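Nourseothricin acetyltransferase (Streptomyces noursei, PDB 5C82) probably transfers an acetyl group to the antibiotic nourseothricin and so confers resistance to it, as a GNAT-family acetyltransferase. Local coordinates at residues D76-D88 with A92-R104. The protein carries 1 engineered substitution. Numbering follows the deposited sequence.
Sequences DPDSRTFVAYGDD and AGFVVVSYSGWNR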
ATOM      1  N   ASP A  76       7.141  -2.264  21.141  1.00 78.91           N
ATOM      2  CA  ASP A  76       7.638  -2.682  19.832  1.00 78.63           C
ATOM      3  C   ASP A  76       7.616  -4.241  19.687  1.00 80.60           C
ATOM      4  O   ASP A  76       8.668  -4.843  19.437  1.00 80.86           O
ATOM      5  CB  ASP A  76       9.048  -2.082  19.605  1.00 80.94           C
ATOM      6  CG  ASP A  76       9.569  -2.163  18.180  1.00 95.13           C
ATOM      7  OD1 ASP A  76       9.024  -1.447  17.302  1.00 95.63           O
ATOM      8  OD2 ASP A  76      10.553  -2.907  17.950  1.00101.65           O
ATOM      9  N   PRO A  77       6.442  -4.927  19.837  1.00 74.50           N
ATOM     10  CA  PRO A  77       6.443  -6.402  19.740  1.00 72.74           C
ATOM     11  C   PRO A  77       6.188  -6.983  18.346  1.00 71.28           C
ATOM     12  O   PRO A  77       6.588  -8.119  18.077  1.00 70.52           O
ATOM     13  CB  PRO A  77       5.338  -6.816  20.719  1.00 74.71           C
ATOM     14  CG  PRO A  77       4.405  -5.625  20.784  1.00 79.73           C
ATOM     15  CD  PRO A  77       5.088  -4.423  20.163  1.00 75.69           C
ATOM     16  N   ASP A  78       5.478  -6.229  17.486  1.00 63.32           N
ATOM     17  CA  ASP A  78       5.119  -6.642  16.133  1.00 60.74           C
ATOM     18  C   ASP A  78       6.201  -6.340  15.098  1.00 58.27           C
ATOM     19  O   ASP A  78       6.163  -6.903  14.004  1.00 57.93           O
ATOM     20  CB  ASP A  78       3.765  -6.041  15.729  1.00 62.65           C
ATOM     21  CG  ASP A  78       2.582  -6.564  16.527  1.00 67.84           C
ATOM     22  OD1 ASP A  78       2.573  -7.780  16.859  1.00 65.93           O
ATOM     23  OD2 ASP A  78       1.645  -5.776  16.784  1.00 72.23           O
ATOM     24  N   SER A  79       7.174  -5.475  15.450  1.00 50.01           N
ATOM     25  CA  SER A  79       8.316  -5.124  14.608  1.00 47.45           C
ATOM     26  C   SER A  79       9.560  -5.940  15.028  1.00 45.02           C
ATOM     27  O   SER A  79       9.717  -6.235  16.219  1.00 46.05           O
ATOM     28  CB  SER A  79       8.602  -3.627  14.699  1.00 51.34           C
ATOM     29  OG  SER A  79       9.753  -3.255  13.955  1.00 63.31           O
ATOM     30  N   ARG A  80      10.419  -6.324  14.051  1.00 33.62           N
ATOM     31  CA  ARG A  80      11.667  -7.062  14.289  1.00 29.80           C
ATOM     32  C   ARG A  80      12.638  -6.956  13.112  1.00 27.09           C
ATOM     33  O   ARG A  80      12.205  -6.901  11.964  1.00 24.30           O
ATOM     34  CB  ARG A  80      11.400  -8.538  14.600  1.00 27.80           C
ATOM     35  CG  ARG A  80      12.545  -9.230  15.352  1.00 35.33           C
ATOM     36  CD  ARG A  80      12.014 -10.471  16.000  1.00 46.44           C
ATOM     37  NE  ARG A  80      12.917 -11.050  16.985  1.00 64.25           N
ATOM     38  CZ  ARG A  80      12.509 -11.564  18.137  1.00 76.41           C
ATOM     39  NH1 ARG A  80      11.220 -11.544  18.463  1.00 54.63           N
ATOM     40  NH2 ARG A  80      13.387 -12.089  18.982  1.00 67.08           N
ATOM     41  N   THR A  81      13.947  -6.940  13.416  1.00 20.28           N
ATOM     42  CA  THR A  81      15.035  -6.936  12.442  1.00 19.14           C
ATOM     43  C   THR A  81      15.927  -8.149  12.701  1.00 21.16           C
ATOM     44  O   THR A  81      16.393  -8.342  13.821  1.00 20.07           O
ATOM     45  CB  THR A  81      15.863  -5.622  12.487  1.00 23.93           C
ATOM     46  OG1 THR A  81      15.016  -4.510  12.224  1.00 28.79           O
ATOM     47  CG2 THR A  81      17.043  -5.616  11.494  1.00 16.19           C
ATOM     48  N   PHE A  82      16.186  -8.939  11.652  1.00 17.64           N
ATOM     49  CA  PHE A  82      17.099 -10.072  11.698  1.00 16.90           C
ATOM     50  C   PHE A  82      18.333  -9.742  10.876  1.00 19.39           C
ATOM     51  O   PHE A  82      18.219  -9.205   9.775  1.00 16.39           O
ATOM     52  CB  PHE A  82      16.440 -11.360  11.191  1.00 18.53           C
ATOM     53  CG  PHE A  82      15.230 -11.766  11.983  1.00 20.30           C
ATOM     54  CD1 PHE A  82      15.368 -12.412  13.208  1.00 23.90           C
ATOM     55  CD2 PHE A  82      13.953 -11.587  11.467  1.00 23.05           C
ATOM     56  CE1 PHE A  82      14.245 -12.801  13.937  1.00 26.48           C
ATOM     57  CE2 PHE A  82      12.828 -11.973  12.194  1.00 27.28           C
ATOM     58  CZ  PHE A  82      12.977 -12.596  13.416  1.00 26.92           C
ATOM     59  N   VAL A  83      19.516 -10.041  11.425  1.00 17.90           N
ATOM     60  CA  VAL A  83      20.799  -9.774  10.762  1.00 16.67           C
ATOM     61  C   VAL A  83      21.500 -11.081  10.475  1.00 20.77           C
ATOM     62  O   VAL A  83      21.330 -12.039  11.225  1.00 21.22           O
ATOM     63  CB  VAL A  83      21.715  -8.815  11.589  1.00 18.90           C
ATOM     64  CG1 VAL A  83      21.190  -7.376  11.579  1.00 17.24           C
ATOM     65  CG2 VAL A  83      21.937  -9.327  13.024  1.00 18.68           C
ATOM     66  N   ALA A  84      22.317 -11.098   9.436  1.00 17.39           N
ATOM     67  CA  ALA A  84      23.162 -12.230   9.034  1.00 17.66           C
ATOM     68  C   ALA A  84      24.600 -11.737   8.959  1.00 21.06           C
ATOM     69  O   ALA A  84      24.873 -10.761   8.256  1.00 21.10           O
ATOM     70  CB  ALA A  84      22.735 -12.770   7.672  1.00 18.02           C
ATOM     71  N   TYR A  85      25.502 -12.359   9.722  1.00 17.73           N
ATOM     72  CA  TYR A  85      26.926 -11.988   9.733  1.00 17.70           C
ATOM     73  C   TYR A  85      27.781 -13.104   9.149  1.00 23.45           C
ATOM     74  O   TYR A  85      27.566 -14.274   9.439  1.00 21.40           O
ATOM     75  CB  TYR A  85      27.402 -11.634  11.154  1.00 17.55           C
ATOM     76  CG  TYR A  85      27.082 -10.211  11.560  1.00 19.37           C
ATOM     77  CD1 TYR A  85      25.874  -9.894  12.172  1.00 20.53           C
ATOM     78  CD2 TYR A  85      27.999  -9.183  11.354  1.00 20.50           C
ATOM     79  CE1 TYR A  85      25.566  -8.584  12.526  1.00 21.06           C
ATOM     80  CE2 TYR A  85      27.705  -7.865  11.714  1.00 21.00           C
ATOM     81  CZ  TYR A  85      26.486  -7.573  12.297  1.00 28.45           C
ATOM     82  OH  TYR A  85      26.192  -6.280  12.654  1.00 29.03           O
ATOM     83  N   GLY A  86      28.756 -12.724   8.343  1.00 25.00           N
ATOM     84  CA  GLY A  86      29.704 -13.663   7.758  1.00 27.17           C
ATOM     85  C   GLY A  86      30.822 -14.009   8.722  1.00 36.66           C
ATOM     86  O   GLY A  86      30.870 -13.457   9.826  1.00 35.68           O
ATOM     87  N   ASP A  87      31.739 -14.917   8.301  1.00 38.85           N
ATOM     88  CA  ASP A  87      32.908 -15.370   9.076  1.00 40.93           C
ATOM     89  C   ASP A  87      33.843 -14.217   9.455  1.00 45.95           C
ATOM     90  O   ASP A  87      34.399 -14.201  10.551  1.00 46.78           O
ATOM     91  CB  ASP A  87      33.701 -16.444   8.307  1.00 43.68           C
ATOM     92  CG  ASP A  87      33.195 -17.864   8.490  1.00 63.77           C
ATOM     93  OD1 ASP A  87      33.269 -18.382   9.631  1.00 65.79           O
ATOM     94  OD2 ASP A  87      32.789 -18.487   7.475  1.00 72.81           O
ATOM     95  N   ASP A  88      33.968 -13.246   8.554  1.00 42.57           N
ATOM     96  CA  ASP A  88      34.796 -12.048   8.653  1.00 42.41           C
ATOM     97  C   ASP A  88      34.330 -10.994   9.688  1.00 44.21           C
ATOM     98  O   ASP A  88      35.079 -10.056   9.965  1.00 43.75           O
ATOM     99  CB  ASP A  88      34.909 -11.415   7.251  1.00 45.28           C
ATOM    100  CG  ASP A  88      33.588 -11.138   6.518  1.00 63.15           C
ATOM    101  OD1 ASP A  88      32.513 -11.157   7.178  1.00 63.71           O
ATOM    102  OD2 ASP A  88      33.633 -10.873   5.297  1.00 72.20           O
ATOM    103  N   ALA A  92      26.360  -9.394   6.308  1.00 19.62           N
ATOM    104  CA  ALA A  92      26.094  -9.990   5.003  1.00 18.92           C
ATOM    105  C   ALA A  92      24.713  -9.566   4.546  1.00 23.73           C
ATOM    106  O   ALA A  92      24.455  -9.500   3.332  1.00 23.24           O
ATOM    107  CB  ALA A  92      26.172 -11.507   5.087  1.00 19.38           C
ATOM    108  N   GLY A  93      23.838  -9.281   5.514  1.00 19.58           N
ATOM    109  CA  GLY A  93      22.476  -8.905   5.195  1.00 19.42           C
ATOM    110  C   GLY A  93      21.567  -8.730   6.380  1.00 24.26           C
ATOM    111  O   GLY A  93      21.922  -9.100   7.502  1.00 24.19           O
ATOM    112  N   PHE A  94      20.388  -8.129   6.126  1.00 19.55           N
ATOM    113  CA  PHE A  94      19.365  -7.904   7.149  1.00 18.98           C
ATOM    114  C   PHE A  94      17.971  -7.949   6.556  1.00 22.77           C
ATOM    115  O   PHE A  94      17.794  -7.774   5.349  1.00 24.32           O
ATOM    116  CB  PHE A  94      19.605  -6.566   7.913  1.00 20.37           C
ATOM    117  CG  PHE A  94      19.410  -5.320   7.078  1.00 20.85           C
ATOM    118  CD1 PHE A  94      20.465  -4.783   6.346  1.00 22.08           C
ATOM    119  CD2 PHE A  94      18.169  -4.687   7.019  1.00 22.80           C
ATOM    120  CE1 PHE A  94      20.280  -3.650   5.553  1.00 24.00           C
ATOM    121  CE2 PHE A  94      17.979  -3.556   6.213  1.00 25.47           C
ATOM    122  CZ  PHE A  94      19.036  -3.042   5.486  1.00 23.24           C
ATOM    123  N   VAL A  95      16.981  -8.125   7.406  1.00 18.82           N
ATOM    124  CA  VAL A  95      15.558  -8.095   7.019  1.00 18.28           C
ATOM    125  C   VAL A  95      14.802  -7.398   8.157  1.00 21.13           C
ATOM    126  O   VAL A  95      15.026  -7.695   9.338  1.00 19.56           O
ATOM    127  CB  VAL A  95      14.955  -9.494   6.632  1.00 21.51           C
ATOM    128  CG1 VAL A  95      14.908 -10.460   7.815  1.00 20.43           C
ATOM    129  CG2 VAL A  95      13.569  -9.351   6.004  1.00 21.38           C
ATOM    130  N   VAL A  96      13.962  -6.439   7.799  1.00 18.40           N
ATOM    131  CA  VAL A  96      13.147  -5.710   8.757  1.00 17.52           C
ATOM    132  C   VAL A  96      11.734  -6.168   8.459  1.00 21.85           C
ATOM    133  O   VAL A  96      11.305  -6.147   7.297  1.00 20.77           O
ATOM    134  CB  VAL A  96      13.304  -4.155   8.660  1.00 19.93           C
ATOM    135  CG1 VAL A  96      12.489  -3.444   9.748  1.00 18.98           C
ATOM    136  CG2 VAL A  96      14.772  -3.732   8.716  1.00 19.34           C
ATOM    137  N   VAL A  97      11.029  -6.604   9.503  1.00 18.44           N
ATOM    138  CA  VAL A  97       9.656  -7.079   9.422  1.00 18.04           C
ATOM    139  C   VAL A  97       8.770  -6.314  10.381  1.00 27.06           C
ATOM    140  O   VAL A  97       9.229  -5.839  11.429  1.00 27.61           O
ATOM    141  CB  VAL A  97       9.501  -8.627   9.551  1.00 21.20           C
ATOM    142  CG1 VAL A  97      10.358  -9.362   8.519  1.00 20.18           C
ATOM    143  CG2 VAL A  97       9.783  -9.141  10.972  1.00 20.92           C
ATOM    144  N   SER A  98       7.497  -6.183  10.007  1.00 25.19           N
ATOM    145  CA  SER A  98       6.472  -5.522  10.797  1.00 25.26           C
ATOM    146  C   SER A  98       5.197  -6.366  10.664  1.00 29.58           C
ATOM    147  O   SER A  98       4.879  -6.819   9.567  1.00 28.90           O
ATOM    148  CB  SER A  98       6.247  -4.108  10.275  1.00 28.54           C
ATOM    149  OG  SER A  98       5.026  -3.576  10.751  1.00 41.92           O
ATOM    150  N   TYR A  99       4.476  -6.579  11.770  1.00 26.02           N
ATOM    151  CA  TYR A  99       3.255  -7.377  11.755  1.00 25.35           C
ATOM    152  C   TYR A  99       2.006  -6.524  11.980  1.00 32.54           C
ATOM    153  O   TYR A  99       1.990  -5.675  12.877  1.00 32.78           O
ATOM    154  CB  TYR A  99       3.317  -8.490  12.806  1.00 24.34           C
ATOM    155  CG  TYR A  99       2.092  -9.379  12.782  1.00 24.23           C
ATOM    156  CD1 TYR A  99       1.838 -10.218  11.699  1.00 24.45           C
ATOM    157  CD2 TYR A  99       1.174  -9.367  13.831  1.00 24.46           C
ATOM    158  CE1 TYR A  99       0.702 -11.018  11.660  1.00 22.89           C
ATOM    159  CE2 TYR A  99       0.040 -10.172  13.806  1.00 24.61           C
ATOM    160  CZ  TYR A  99      -0.182 -11.010  12.723  1.00 27.31           C
ATOM    161  OH  TYR A  99      -1.304 -11.791  12.664  1.00 25.10           O
ATOM    162  N   SER A 100       0.949  -6.792  11.199  1.00 28.88           N
ATOM    163  CA  SER A 100      -0.346  -6.123  11.329  1.00 28.31           C
ATOM    164  C   SER A 100      -1.412  -7.202  11.522  1.00 31.21           C
ATOM    165  O   SER A 100      -1.635  -8.033  10.627  1.00 32.10           O
ATOM    166  CB  SER A 100      -0.627  -5.262  10.098  1.00 33.34           C
ATOM    167  OG  SER A 100      -2.000  -4.918  10.000  1.00 45.89           O
ATOM    168  N   GLY A 101      -2.011  -7.213  12.705  1.00 26.56           N
ATOM    169  CA  GLY A 101      -3.038  -8.175  13.102  1.00 26.30           C
ATOM    170  C   GLY A 101      -4.380  -8.061  12.390  1.00 30.77           C
ATOM    171  O   GLY A 101      -5.063  -9.076  12.229  1.00 31.49           O
ATOM    172  N   TRP A 102      -4.796  -6.842  11.970  1.00 26.76           N
ATOM    173  CA  TRP A 102      -6.075  -6.654  11.264  1.00 28.05           C
ATOM    174  C   TRP A 102      -6.221  -7.592  10.025  1.00 27.35           C
ATOM    175  O   TRP A 102      -7.270  -8.205   9.821  1.00 23.80           O
ATOM    176  CB  TRP A 102      -6.309  -5.163  10.911  1.00 28.70           C
ATOM    177  CG  TRP A 102      -7.134  -4.976   9.673  1.00 31.03           C
ATOM    178  CD1 TRP A 102      -8.466  -5.249   9.523  1.00 34.32           C
ATOM    179  CD2 TRP A 102      -6.648  -4.620   8.377  1.00 30.80           C
ATOM    180  NE1 TRP A 102      -8.838  -5.077   8.212  1.00 34.08           N
ATOM    181  CE2 TRP A 102      -7.744  -4.685   7.485  1.00 34.83           C
ATOM    182  CE3 TRP A 102      -5.407  -4.175   7.895  1.00 31.78           C
ATOM    183  CZ2 TRP A 102      -7.634  -4.347   6.138  1.00 33.64           C
ATOM    184  CZ3 TRP A 102      -5.301  -3.843   6.557  1.00 33.34           C
ATOM    185  CH2 TRP A 102      -6.405  -3.935   5.693  1.00 33.93           C
ATOM    186  N   ASN A 103      -5.161  -7.701   9.213  1.00 23.73           N
ATOM    187  CA  ASN A 103      -5.184  -8.569   8.042  1.00 22.02           C
ATOM    188  C   ASN A 103      -4.162  -9.681   8.157  1.00 24.77           C
ATOM    189  O   ASN A 103      -3.908 -10.384   7.172  1.00 23.74           O
ATOM    190  CB  ASN A 103      -5.044  -7.774   6.742  1.00 18.37           C
ATOM    191  CG  ASN A 103      -3.758  -7.018   6.598  1.00 30.68           C
ATOM    192  OD1 ASN A 103      -3.002  -6.840   7.557  1.00 22.38           O
ATOM    193  ND2 ASN A 103      -3.518  -6.492   5.401  1.00 19.98           N
ATOM    194  N   ARG A 104      -3.604  -9.868   9.388  1.00 21.31           N
ATOM    195  CA  ARG A 104      -2.631 -10.915   9.734  1.00 20.69           C
ATOM    196  C   ARG A 104      -1.501 -10.932   8.698  1.00 22.70           C
ATOM    197  O   ARG A 104      -1.133 -11.972   8.147  1.00 20.16           O
ATOM    198  CB  ARG A 104      -3.320 -12.288   9.853  1.00 22.10           C
ATOM    199  CG  ARG A 104      -4.497 -12.333  10.829  1.00 30.87           C
ATOM    200  CD  ARG A 104      -5.376 -13.545  10.560  1.00 37.56           C
ATOM    201  NE  ARG A 104      -4.691 -14.819  10.812  1.00 49.28           N
ATOM    202  CZ  ARG A 104      -4.692 -15.859   9.976  1.00 66.07           C
ATOM    203  NH1 ARG A 104      -5.327 -15.785   8.810  1.00 56.77           N
ATOM    204  NH2 ARG A 104      -4.045 -16.973  10.295  1.00 46.22           N
TER
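R80 and V97 are joined by two backbone hydrogen bonds: R80 N to V97 O at 2.9 Å, and V97 N to R80 O at 2.7 Å, the latter nearly straight at hydrogen (170°). F82 with V95 and A84 with G93 repeat the scheme, so N-H and C=O of all six residues are used across the antiparallel pair. At A84 the register slips: its O accepts A92 N at 2.8 Å and, more loosely, G93 N at 3.3 Å, a classic beta bulge. At the far end Y99 N reaches D78 O by a weak, bent bond. The backbone polar groups of intervening residues serve the other neighbour: T81 hydrogen-bonds S15, just after strand 11-14, and V83 hydrogen-bonds R13 within it. On the face carrying F82, a chi1 of 66° sets V95 CG1 at the edge of the F82 ring, near its plane, 3.9 Å from F82 CD2; R80 CG lies over one ring face, offset toward the rim, and R80 NE hydrogen-bonds T14 OG1. V97 packs against A130 and F133 of helix 122-137. On the other face T81 OG1 rests 3.6 Å from V96 CG2. The pair forms the antiparallel beta hairpin of strands 79-85 and 91-100 within the central mixed sheet of the GNAT fold.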